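PDB 3DH0: SAM dependent methyltransferase from Aquifex aeolicus, which binds S-adenosylmethionine and probably transfers its methyl group to an acceptor that is not identified. Local coordinates for residues F116-L126 and E157-L168; L168-R177 and C185-V193. One frame throughout, in Å; residues are numbered along the deposited sequence.

Contact 1: residues F116-L126 and E157-L168. With SAM (S-adenosylmethionine), chain C.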
loop_
_atom_site.group_PDB
_atom_site.type_symbol
_atom_site.label_atom_id
_atom_site.label_comp_id
_atom_site.label_asym_id
_atom_site.label_seq_id
_atom_site.Cartn_x
_atom_site.Cartn_y
_atom_site.Cartn_z
ATOM N N PHE A 116 0.943 5.600 4.204
ATOM C CA PHE A 116 1.196 5.588 5.640
ATOM C C PHE A 116 1.147 6.967 6.299
ATOM O O PHE A 116 0.503 7.143 7.333
ATOM C CB PHE A 116 2.541 4.950 5.932
ATOM C CG PHE A 116 2.748 4.616 7.379
ATOM C CD1 PHE A 116 2.138 3.498 7.944
ATOM C CD2 PHE A 116 3.547 5.420 8.181
ATOM C CE1 PHE A 116 2.322 3.185 9.289
ATOM C CE2 PHE A 116 3.740 5.122 9.522
ATOM C CZ PHE A 116 3.126 4.000 10.082
ATOM N N HIS A 117 1.830 7.943 5.714
ATOM C CA HIS A 117 1.846 9.294 6.273
ATOM C C HIS A 117 0.469 9.975 6.233
ATOM O O HIS A 117 0.312 11.083 6.738
ATOM C CB HIS A 117 2.845 10.174 5.517
ATOM C CG HIS A 117 2.425 10.476 4.116
ATOM N ND1 HIS A 117 2.482 9.540 3.105
ATOM C CD2 HIS A 117 1.846 11.579 3.577
ATOM C CE1 HIS A 117 1.953 10.051 2.006
ATOM N NE2 HIS A 117 1.557 11.285 2.269
ATOM N N GLU A 118 -0.520 9.326 5.624
ATOM C CA GLU A 118 -1.866 9.891 5.530
ATOM C C GLU A 118 -2.833 9.354 6.597
ATOM O O GLU A 118 -3.968 9.817 6.712
ATOM C CB GLU A 118 -2.459 9.612 4.147
ATOM C CG GLU A 118 -2.246 10.712 3.155
ATOM C CD GLU A 118 -3.093 10.539 1.916
ATOM O OE1 GLU A 118 -4.303 10.296 2.051
ATOM O OE2 GLU A 118 -2.546 10.657 0.801
ATOM N N LEU A 119 -2.381 8.375 7.369
ATOM C CA LEU A 119 -3.211 7.774 8.404
ATOM C C LEU A 119 -3.479 8.684 9.610
ATOM O O LEU A 119 -2.539 9.163 10.250
ATOM C CB LEU A 119 -2.550 6.481 8.894
ATOM C CG LEU A 119 -2.255 5.404 7.844
ATOM C CD1 LEU A 119 -1.430 4.273 8.446
ATOM C CD2 LEU A 119 -3.569 4.884 7.296
ATOM N N SER A 120 -4.752 8.914 9.925
ATOM C CA SER A 120 -5.109 9.736 11.082
ATOM C C SER A 120 -4.478 9.161 12.355
ATOM O O SER A 120 -3.745 9.843 13.066
ATOM C CB SER A 120 -6.628 9.788 11.259
ATOM O OG SER A 120 -7.242 10.554 10.234
ATOM N N GLU A 121 -4.766 7.901 12.645
ATOM C CA GLU A 121 -4.214 7.274 13.833
ATOM C C GLU A 121 -3.476 5.987 13.499
ATOM O O GLU A 121 -4.022 4.883 13.594
ATOM C CB GLU A 121 -5.333 7.023 14.831
ATOM C CG GLU A 121 -5.977 8.322 15.299
ATOM C CD GLU A 121 -7.422 8.147 15.721
ATOM O OE1 GLU A 121 -8.271 7.853 14.837
ATOM O OE2 GLU A 121 -7.699 8.298 16.938
ATOM N N PRO A 122 -2.202 6.122 13.099
ATOM C CA PRO A 122 -1.312 5.019 12.727
ATOM C C PRO A 122 -1.400 3.752 13.583
ATOM O O PRO A 122 -1.984 2.753 13.169
ATOM C CB PRO A 122 0.075 5.660 12.801
ATOM C CG PRO A 122 -0.182 7.046 12.358
ATOM C CD PRO A 122 -1.493 7.415 13.030
ATOM N N LEU A 123 -0.811 3.799 14.771
ATOM C CA LEU A 123 -0.768 2.642 15.656
ATOM C C LEU A 123 -2.113 1.955 15.946
ATOM O O LEU A 123 -2.161 0.791 16.355
ATOM C CB LEU A 123 -0.043 3.023 16.956
ATOM C CG LEU A 123 -0.524 4.227 17.771
ATOM C CD1 LEU A 123 0.545 4.539 18.825
ATOM C CD2 LEU A 123 -0.785 5.461 16.879
ATOM N N LYS A 124 -3.200 2.676 15.712
ATOM C CA LYS A 124 -4.539 2.147 15.929
ATOM C C LYS A 124 -4.944 1.446 14.645
ATOM O O LYS A 124 -5.697 0.478 14.663
ATOM C CB LYS A 124 -5.502 3.298 16.248
ATOM C CG LYS A 124 -6.923 2.893 16.581
ATOM C CD LYS A 124 -7.758 4.109 17.009
ATOM C CE LYS A 124 -7.209 4.764 18.288
ATOM N NZ LYS A 124 -7.941 6.003 18.700
ATOM N N PHE A 125 -4.441 1.955 13.525
ATOM C CA PHE A 125 -4.726 1.363 12.226
ATOM C C PHE A 125 -3.909 0.084 12.131
ATOM O O PHE A 125 -4.372 -0.940 11.620
ATOM C CB PHE A 125 -4.331 2.325 11.115
ATOM C CG PHE A 125 -4.511 1.757 9.746
ATOM C CD1 PHE A 125 -3.482 1.056 9.132
ATOM C CD2 PHE A 125 -5.728 1.883 9.084
ATOM C CE1 PHE A 125 -3.664 0.491 7.877
ATOM C CE2 PHE A 125 -5.920 1.320 7.829
ATOM C CZ PHE A 125 -4.891 0.624 7.222
ATOM N N LEU A 126 -2.682 0.162 12.645
ATOM C CA LEU A 126 -1.770 -0.977 12.673
ATOM C C LEU A 126 -2.383 -2.170 13.405
ATOM O O LEU A 126 -2.164 -3.312 13.017
ATOM C CB LEU A 126 -0.467 -0.588 13.362
ATOM C CG LEU A 126 0.607 0.069 12.500
ATOM C CD1 LEU A 126 1.096 -0.905 11.438
ATOM C CD2 LEU A 126 0.040 1.307 11.855
ATOM N N GLU A 157 5.192 17.122 5.357
ATOM C CA GLU A 157 3.985 16.374 5.073
ATOM C C GLU A 157 4.220 14.860 5.089
ATOM O O GLU A 157 3.283 14.079 4.959
ATOM C CB GLU A 157 3.430 16.803 3.712
ATOM C CG GLU A 157 2.830 18.205 3.677
ATOM C CD GLU A 157 1.405 18.202 3.105
ATOM O OE1 GLU A 157 1.193 17.540 2.053
ATOM O OE2 GLU A 157 0.503 18.865 3.692
ATOM N N VAL A 158 5.461 14.439 5.278
ATOM C CA VAL A 158 5.766 13.020 5.267
ATOM C C VAL A 158 6.612 12.612 6.464
ATOM O O VAL A 158 7.150 13.466 7.169
ATOM C CB VAL A 158 6.539 12.644 3.973
ATOM C CG1 VAL A 158 7.963 13.204 4.025
ATOM C CG2 VAL A 158 6.575 11.140 3.804
ATOM N N TYR A 159 6.706 11.301 6.690
ATOM C CA TYR A 159 7.525 10.741 7.763
ATOM C C TYR A 159 8.857 10.385 7.122
ATOM O O TYR A 159 8.975 10.319 5.897
ATOM C CB TYR A 159 6.954 9.422 8.291
ATOM C CG TYR A 159 5.661 9.469 9.067
ATOM C CD1 TYR A 159 4.517 8.851 8.571
ATOM C CD2 TYR A 159 5.594 10.062 10.321
ATOM C CE1 TYR A 159 3.342 8.819 9.305
ATOM C CE2 TYR A 159 4.421 10.037 11.063
ATOM C CZ TYR A 159 3.301 9.412 10.551
ATOM O OH TYR A 159 2.143 9.376 11.281
ATOM N N SER A 160 9.855 10.130 7.950
ATOM C CA SER A 160 11.150 9.718 7.447
ATOM C C SER A 160 11.231 8.237 7.813
ATOM O O SER A 160 10.587 7.800 8.772
ATOM C CB SER A 160 12.276 10.467 8.159
ATOM O OG SER A 160 12.447 9.971 9.479
ATOM N N GLU A 161 12.014 7.467 7.060
ATOM C CA GLU A 161 12.177 6.041 7.335
ATOM C C GLU A 161 12.435 5.825 8.819
ATOM O O GLU A 161 12.047 4.820 9.403
ATOM C CB GLU A 161 13.362 5.488 6.554
ATOM C CG GLU A 161 14.655 6.224 6.839
ATOM C CD GLU A 161 15.062 7.163 5.706
ATOM O OE1 GLU A 161 14.223 8.006 5.303
ATOM O OE2 GLU A 161 16.228 7.051 5.231
ATOM N N TRP A 162 13.097 6.786 9.432
ATOM C CA TRP A 162 13.415 6.676 10.833
ATOM C C TRP A 162 12.141 6.630 11.679
ATOM O O TRP A 162 11.911 5.660 12.396
ATOM C CB TRP A 162 14.344 7.837 11.199
ATOM C CG TRP A 162 15.609 7.823 10.343
ATOM C CD1 TRP A 162 16.601 6.880 10.377
ATOM C CD2 TRP A 162 15.978 8.752 9.297
ATOM N NE1 TRP A 162 17.560 7.159 9.426
ATOM C CE2 TRP A 162 17.207 8.298 8.750
ATOM C CE3 TRP A 162 15.392 9.923 8.773
ATOM C CZ2 TRP A 162 17.869 8.981 7.690
ATOM C CZ3 TRP A 162 16.056 10.608 7.711
ATOM C CH2 TRP A 162 17.280 10.127 7.191
ATOM N N GLU A 163 11.294 7.652 11.583
ATOM C CA GLU A 163 10.047 7.681 12.363
ATOM C C GLU A 163 9.163 6.457 12.101
ATOM O O GLU A 163 8.777 5.749 13.025
ATOM C CB GLU A 163 9.237 8.934 12.032
ATOM C CG GLU A 163 9.878 10.237 12.425
ATOM C CD GLU A 163 9.666 11.283 11.362
ATOM O OE1 GLU A 163 10.156 11.049 10.237
ATOM O OE2 GLU A 163 9.014 12.317 11.632
ATOM N N VAL A 164 8.828 6.228 10.838
ATOM C CA VAL A 164 7.998 5.098 10.466
ATOM C C VAL A 164 8.380 3.802 11.186
ATOM O O VAL A 164 7.587 3.253 11.945
ATOM C CB VAL A 164 8.052 4.852 8.939
ATOM C CG1 VAL A 164 7.179 3.657 8.562
ATOM C CG2 VAL A 164 7.591 6.090 8.206
ATOM N N GLY A 165 9.592 3.315 10.945
ATOM C CA GLY A 165 10.025 2.069 11.557
ATOM C C GLY A 165 10.006 2.045 13.070
ATOM O O GLY A 165 10.170 0.994 13.701
ATOM N N LEU A 166 9.811 3.214 13.660
ATOM C CA LEU A 166 9.771 3.336 15.110
ATOM C C LEU A 166 8.341 3.020 15.524
ATOM O O LEU A 166 8.086 2.254 16.463
ATOM C CB LEU A 166 10.147 4.761 15.493
ATOM C CG LEU A 166 10.694 5.011 16.894
ATOM C CD1 LEU A 166 12.148 5.497 16.795
ATOM C CD2 LEU A 166 9.805 6.047 17.609
ATOM N N ILE A 167 7.416 3.621 14.786
ATOM C CA ILE A 167 5.995 3.446 15.010
ATOM C C ILE A 167 5.664 1.976 14.868
ATOM O O ILE A 167 4.971 1.396 15.693
ATOM C CB ILE A 167 5.191 4.259 13.990
ATOM C CG1 ILE A 167 5.561 5.732 14.118
ATOM C CG2 ILE A 167 3.707 4.080 14.227
ATOM C CD1 ILE A 167 4.808 6.627 13.188
ATOM N N LEU A 168 6.163 1.373 13.804
ATOM C CA LEU A 168 5.949 -0.033 13.548
ATOM C C LEU A 168 6.391 -0.818 14.782
ATOM O O LEU A 168 5.766 -1.808 15.171
ATOM C CB LEU A 168 6.765 -0.453 12.325
ATOM C CG LEU A 168 6.022 -0.775 11.023
ATOM C CD1 LEU A 168 4.986 0.273 10.709
ATOM C CD2 LEU A 168 7.028 -0.870 9.899
HETATM N N SAM C . -1.172 4.321 -3.489
HETATM C CA SAM C . -1.834 5.068 -4.602
HETATM C C SAM C . -1.040 4.929 -5.880
HETATM O O SAM C . -0.002 4.267 -5.859
HETATM O OXT SAM C . -1.526 5.525 -6.896
HETATM C CB SAM C . -1.955 6.543 -4.231
HETATM C CG SAM C . -2.429 6.655 -2.840
HETATM S SD SAM C . -2.675 8.282 -2.076
HETATM C CE SAM C . -0.996 8.877 -1.872
HETATM C "C5'" SAM C . -3.203 7.806 -0.498
HETATM C "C4'" SAM C . -4.620 7.279 -0.407
HETATM O "O4'" SAM C . -4.769 6.894 0.954
HETATM C "C3'" SAM C . -5.689 8.378 -0.561
HETATM O "O3'" SAM C . -6.359 8.074 -1.818
HETATM C "C2'" SAM C . -6.671 8.174 0.576
HETATM O "O2'" SAM C . -8.056 8.220 0.305
HETATM C "C1'" SAM C . -6.109 6.873 1.229
HETATM N N9 SAM C . -6.212 6.749 2.670
HETATM C C8 SAM C . -5.940 7.661 3.670
HETATM N N7 SAM C . -6.132 7.187 4.861
HETATM C C5 SAM C . -6.561 5.877 4.646
HETATM C C6 SAM C . -6.928 4.823 5.532
HETATM N N6 SAM C . -6.913 4.981 6.874
HETATM N N1 SAM C . -7.314 3.606 4.985
HETATM C C2 SAM C . -7.316 3.493 3.635
HETATM N N3 SAM C . -6.988 4.415 2.724
HETATM C C4 SAM C . -6.615 5.593 3.298
#
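Phe116 and Tyr159 form the aromatic centre of this interface, their side chains crossing at about a right angle and their planes inclined by 53° with centroids 5.5 Å apart, an oblique pair. Phe116 CD2 lies 3.6 Å from Tyr159 CE1. With CG anti to the backbone N (chi1 -167°), the Phe116 ring swings out of its 3-10 turn toward helix 161-170, where Val164, Ile167 and Leu168 pack on it. Val164 CG1 makes an off-centre CH-pi contact, 4.3 Å from the ring centroid, while Ile167 CD1 meets the ring at its edge, near the plane. Leu168 CD1 approaches Phe116 CE1 and also touches Leu126 CD1 at 4.1 Å, the two leucine side chains meeting at about a right angle, so the apolar packing continues onto helix 122-132. On that helix's first turn, Pro122 CB rests against Ile167 CG2 and Pro122 CG lies 3.5 Å from Tyr159 OH.

His117 packs beside this cluster. Its CD2 comes 3.2 Å from Glu157 O, an oblique approach, and its CB packs on Tyr159 CD1; ND1 is hydrogen-bonded to Asp143 OD2 on strand 137-144, which probably helps to set the imidazole's rotation. A capping box formed by Ser160 and Glu163 starts helix 161-170: Ser160 OG weakly accepts from Glu163 N, and Glu163 OE1 takes the Ser160 hydroxyl in return.

Segment 116-126 turns other side chains to the cofactor. Leu119 CD2 lies 3.4 Å from SAM N6 and at the same time sits over the centre of one face of the Phe125 ring, beside the adenine; Glu118, whose OE1 accepts from Phe7 N, borders the ribose. The arrangement belongs to the Rossmann-like fold of SAM-dependent methyltransferases, in which the loop after strand 107-113 lines the cofactor pocket and two helices pack side by side against the sheet.

Contact 2: residues L168-R177 and C185-V193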
loop_
_atom_site.group_PDB
_atom_site.type_symbol
_atom_site.label_atom_id
_atom_site.label_comp_id
_atom_site.label_asym_id
_atom_site.label_seq_id
_atom_site.Cartn_x
_atom_site.Cartn_y
_atom_site.Cartn_z
ATOM N N LEU A 168 6.163 1.373 13.804
ATOM C CA LEU A 168 5.949 -0.033 13.548
ATOM C C LEU A 168 6.391 -0.818 14.782
ATOM O O LEU A 168 5.766 -1.808 15.171
ATOM C CB LEU A 168 6.765 -0.453 12.325
ATOM C CG LEU A 168 6.022 -0.775 11.023
ATOM C CD1 LEU A 168 4.986 0.273 10.709
ATOM C CD2 LEU A 168 7.028 -0.870 9.899
ATOM N N GLU A 169 7.474 -0.365 15.402
ATOM C CA GLU A 169 7.986 -1.032 16.586
ATOM C C GLU A 169 6.973 -0.926 17.728
ATOM O O GLU A 169 6.700 -1.911 18.417
ATOM C CB GLU A 169 9.310 -0.412 17.004
ATOM C CG GLU A 169 10.059 -1.249 18.012
ATOM C CD GLU A 169 11.429 -0.683 18.320
ATOM O OE1 GLU A 169 12.126 -0.285 17.352
ATOM O OE2 GLU A 169 11.810 -0.643 19.513
ATOM N N ASP A 170 6.415 0.262 17.938
ATOM C CA ASP A 170 5.417 0.411 18.986
ATOM C C ASP A 170 4.282 -0.560 18.715
ATOM O O ASP A 170 3.846 -1.288 19.606
ATOM C CB ASP A 170 4.806 1.812 19.008
ATOM C CG ASP A 170 5.805 2.889 19.343
ATOM O OD1 ASP A 170 5.340 4.001 19.700
ATOM O OD2 ASP A 170 7.036 2.634 19.242
ATOM N N ALA A 171 3.796 -0.552 17.478
ATOM C CA ALA A 171 2.687 -1.406 17.078
ATOM C C ALA A 171 3.010 -2.894 17.157
ATOM O O ALA A 171 2.131 -3.745 16.962
ATOM C CB ALA A 171 2.246 -1.048 15.669
ATOM N N GLY A 172 4.271 -3.207 17.435
ATOM C CA GLY A 172 4.664 -4.599 17.526
ATOM C C GLY A 172 5.227 -5.215 16.257
ATOM O O GLY A 172 5.907 -6.226 16.338
ATOM N N ILE A 173 4.960 -4.636 15.090
ATOM C CA ILE A 173 5.490 -5.210 13.851
ATOM C C ILE A 173 7.022 -5.192 13.827
ATOM O O ILE A 173 7.646 -4.179 14.169
ATOM C CB ILE A 173 5.009 -4.457 12.594
ATOM C CG1 ILE A 173 3.483 -4.409 12.545
ATOM C CG2 ILE A 173 5.555 -5.138 11.353
ATOM C CD1 ILE A 173 2.905 -3.212 13.265
ATOM N N ARG A 174 7.616 -6.309 13.404
ATOM C CA ARG A 174 9.070 -6.432 13.337
ATOM C C ARG A 174 9.628 -6.044 11.969
ATOM O O ARG A 174 9.280 -6.641 10.950
ATOM C CB ARG A 174 9.491 -7.862 13.680
ATOM C CG ARG A 174 8.760 -8.934 12.888
ATOM C CD ARG A 174 8.930 -10.327 13.519
ATOM N NE ARG A 174 7.811 -11.218 13.182
ATOM C CZ ARG A 174 7.661 -12.462 13.644
ATOM N NH1 ARG A 174 8.573 -12.972 14.473
ATOM N NH2 ARG A 174 6.599 -13.194 13.279
ATOM N N VAL A 175 10.507 -5.043 11.964
ATOM C CA VAL A 175 11.132 -4.562 10.733
ATOM C C VAL A 175 12.437 -5.288 10.474
ATOM O O VAL A 175 13.296 -5.354 11.348
ATOM C CB VAL A 175 11.455 -3.056 10.797
ATOM C CG1 VAL A 175 11.976 -2.592 9.440
ATOM C CG2 VAL A 175 10.221 -2.265 11.221
ATOM N N GLY A 176 12.588 -5.816 9.265
ATOM C CA GLY A 176 13.803 -6.532 8.907
ATOM C C GLY A 176 14.707 -5.794 7.931
ATOM O O GLY A 176 15.927 -5.923 7.986
ATOM N N ARG A 177 14.109 -5.008 7.044
ATOM C CA ARG A 177 14.861 -4.269 6.048
ATOM C C ARG A 177 14.331 -2.859 5.852
ATOM O O ARG A 177 13.155 -2.588 6.056
ATOM C CB ARG A 177 14.796 -4.993 4.704
ATOM C CG ARG A 177 15.943 -5.927 4.412
ATOM C CD ARG A 177 15.551 -6.954 3.351
ATOM N NE ARG A 177 14.814 -6.344 2.247
ATOM C CZ ARG A 177 14.159 -7.021 1.301
ATOM N NH1 ARG A 177 14.144 -8.351 1.313
ATOM N NH2 ARG A 177 13.509 -6.364 0.344
ATOM N N CYS A 185 12.080 7.711 -2.954
ATOM C CA CYS A 185 11.407 7.007 -1.881
ATOM C C CYS A 185 12.288 5.994 -1.188
ATOM O O CYS A 185 13.436 5.765 -1.571
ATOM C CB CYS A 185 10.191 6.273 -2.431
ATOM S SG CYS A 185 9.430 7.085 -3.815
ATOM N N PHE A 186 11.716 5.402 -0.147
ATOM C CA PHE A 186 12.359 4.356 0.618
ATOM C C PHE A 186 11.326 3.243 0.766
ATOM O O PHE A 186 10.178 3.391 0.361
ATOM C CB PHE A 186 12.812 4.876 1.981
ATOM C CG PHE A 186 11.706 5.403 2.835
ATOM C CD1 PHE A 186 10.819 4.537 3.460
ATOM C CD2 PHE A 186 11.563 6.773 3.032
ATOM C CE1 PHE A 186 9.804 5.028 4.272
ATOM C CE2 PHE A 186 10.553 7.278 3.839
ATOM C CZ PHE A 186 9.671 6.407 4.461
ATOM N N GLY A 187 11.737 2.118 1.319
ATOM C CA GLY A 187 10.814 1.023 1.497
ATOM C C GLY A 187 11.169 0.331 2.785
ATOM O O GLY A 187 12.300 0.407 3.246
ATOM N N VAL A 188 10.192 -0.320 3.391
ATOM C CA VAL A 188 10.436 -1.038 4.626
ATOM C C VAL A 188 9.811 -2.421 4.551
ATOM O O VAL A 188 8.689 -2.592 4.095
ATOM C CB VAL A 188 9.918 -0.250 5.855
ATOM C CG1 VAL A 188 8.731 0.584 5.473
ATOM C CG2 VAL A 188 9.571 -1.206 6.979
ATOM N N TYR A 189 10.583 -3.399 4.988
ATOM C CA TYR A 189 10.203 -4.797 4.982
ATOM C C TYR A 189 9.851 -5.156 6.408
ATOM O O TYR A 189 10.685 -5.039 7.304
ATOM C CB TYR A 189 11.412 -5.602 4.516
ATOM C CG TYR A 189 11.184 -7.038 4.113
ATOM C CD1 TYR A 189 11.219 -8.077 5.055
ATOM C CD2 TYR A 189 11.054 -7.371 2.771
ATOM C CE1 TYR A 189 11.146 -9.415 4.647
ATOM C CE2 TYR A 189 10.980 -8.692 2.360
ATOM C CZ TYR A 189 11.031 -9.709 3.290
ATOM O OH TYR A 189 10.989 -11.015 2.830
ATOM N N ALA A 190 8.617 -5.584 6.631
ATOM C CA ALA A 190 8.204 -5.947 7.973
ATOM C C ALA A 190 7.325 -7.175 7.957
ATOM O O ALA A 190 6.581 -7.414 7.005
ATOM C CB ALA A 190 7.472 -4.792 8.618
ATOM N N MET A 191 7.423 -7.964 9.018
ATOM C CA MET A 191 6.627 -9.179 9.143
ATOM C C MET A 191 5.734 -9.075 10.376
ATOM O O MET A 191 6.170 -8.652 11.452
ATOM C CB MET A 191 7.543 -10.411 9.228
ATOM C CG MET A 191 6.805 -11.733 9.268
ATOM S SD MET A 191 7.905 -13.180 9.169
ATOM C CE MET A 191 7.565 -13.730 7.484
ATOM N N ILE A 192 4.475 -9.451 10.207
ATOM C CA ILE A 192 3.534 -9.399 11.306
ATOM C C ILE A 192 3.639 -10.605 12.228
ATOM O O ILE A 192 3.649 -11.762 11.781
ATOM C CB ILE A 192 2.116 -9.236 10.774
ATOM C CG1 ILE A 192 1.888 -7.746 10.508
ATOM C CG2 ILE A 192 1.096 -9.853 11.737
ATOM C CD1 ILE A 192 0.486 -7.384 10.113
ATOM N N VAL A 193 3.728 -10.299 13.523
ATOM C CA VAL A 193 3.872 -11.297 14.573
ATOM C C VAL A 193 2.527 -11.789 15.101
ATOM O O VAL A 193 2.166 -12.942 14.781
ATOM C CB VAL A 193 4.691 -10.721 15.769
ATOM C CG1 VAL A 193 5.038 -11.842 16.763
ATOM C CG2 VAL A 193 5.960 -10.024 15.260
#
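Val188 CG2 opens the contact inside the beta hairpin of strands 174-181 and 185-191, the antiparallel edge of the seven-stranded methyltransferase sheet. It meets Leu168 CD2 of helix 161-170 tip to tip at 3.9 Å and also touches Val175 CG1, the two valine side chains meeting at about a right angle.

Tyr189 follows on the other sheet face. Its carbonyl O faces both Gly176 N, at 2.8 Å, and Arg177 N, through a weaker bond, while its N donates almost straight (176°) to Arg177 O: a classic beta bulge that shifts the pairing by one residue. A bend at chi3 (43°) folds the Arg177 chain back, laying its guanidinium flat on the Tyr189 ring with centres 4.1 Å apart and planes 30° apart. Arg177 also makes a cation-pi contact with Phe33 and a long, weak ion pair with Glu32. Replacing Arg177 by an alanine is likely to leave the Tyr189 ring without its stacked guanidinium and Phe33 without its cation.

Ala190, in a non-hydrogen-bonded pair with Val175, turns its CB inward to Ile173 CG2 and Leu168 CD2, and its backbone bonds to Leu139 join the hairpin to strand 137-144. Met191 N donates to Arg174 O at 3.0 Å, and its own O accepts a weak bond from Arg174 N. Ile192 CG1 lies 4.2 Å from CG1 of Ile173, the residue following Gly172, which forms a Schellman motif after the last helical turn. At Val193, the last residue modelled, CG2 sits over one face of the Arg174 guanidinium, offset toward its rim, and Met191 O lies at that group's edge, in plane.

Overall arrangement
Contacts 1 and 2 meet on helix 161-170 and share Leu168, one methyl of which, CD1, faces segment 116-126 while the other, CD2, faces strand 185-191. Their centres are 11 Å apart, and they touch directly where Leu126 packs on Ala171 and Ile173. Both are partly buried. Contact 1 joins two helices and the loops before them beside the cofactor, chiefly by aromatic and aliphatic side chains. In contact 2 backbone bonds pair the two strands at the sheet's antiparallel edge; Val188 and Ala190 turn to Leu168 of helix 161-170, whereas the opposite face carries two arginines, Tyr189 and Met191 in more exposed surroundings. The Leu168 side chain lies about 13 Å from the bound SAM.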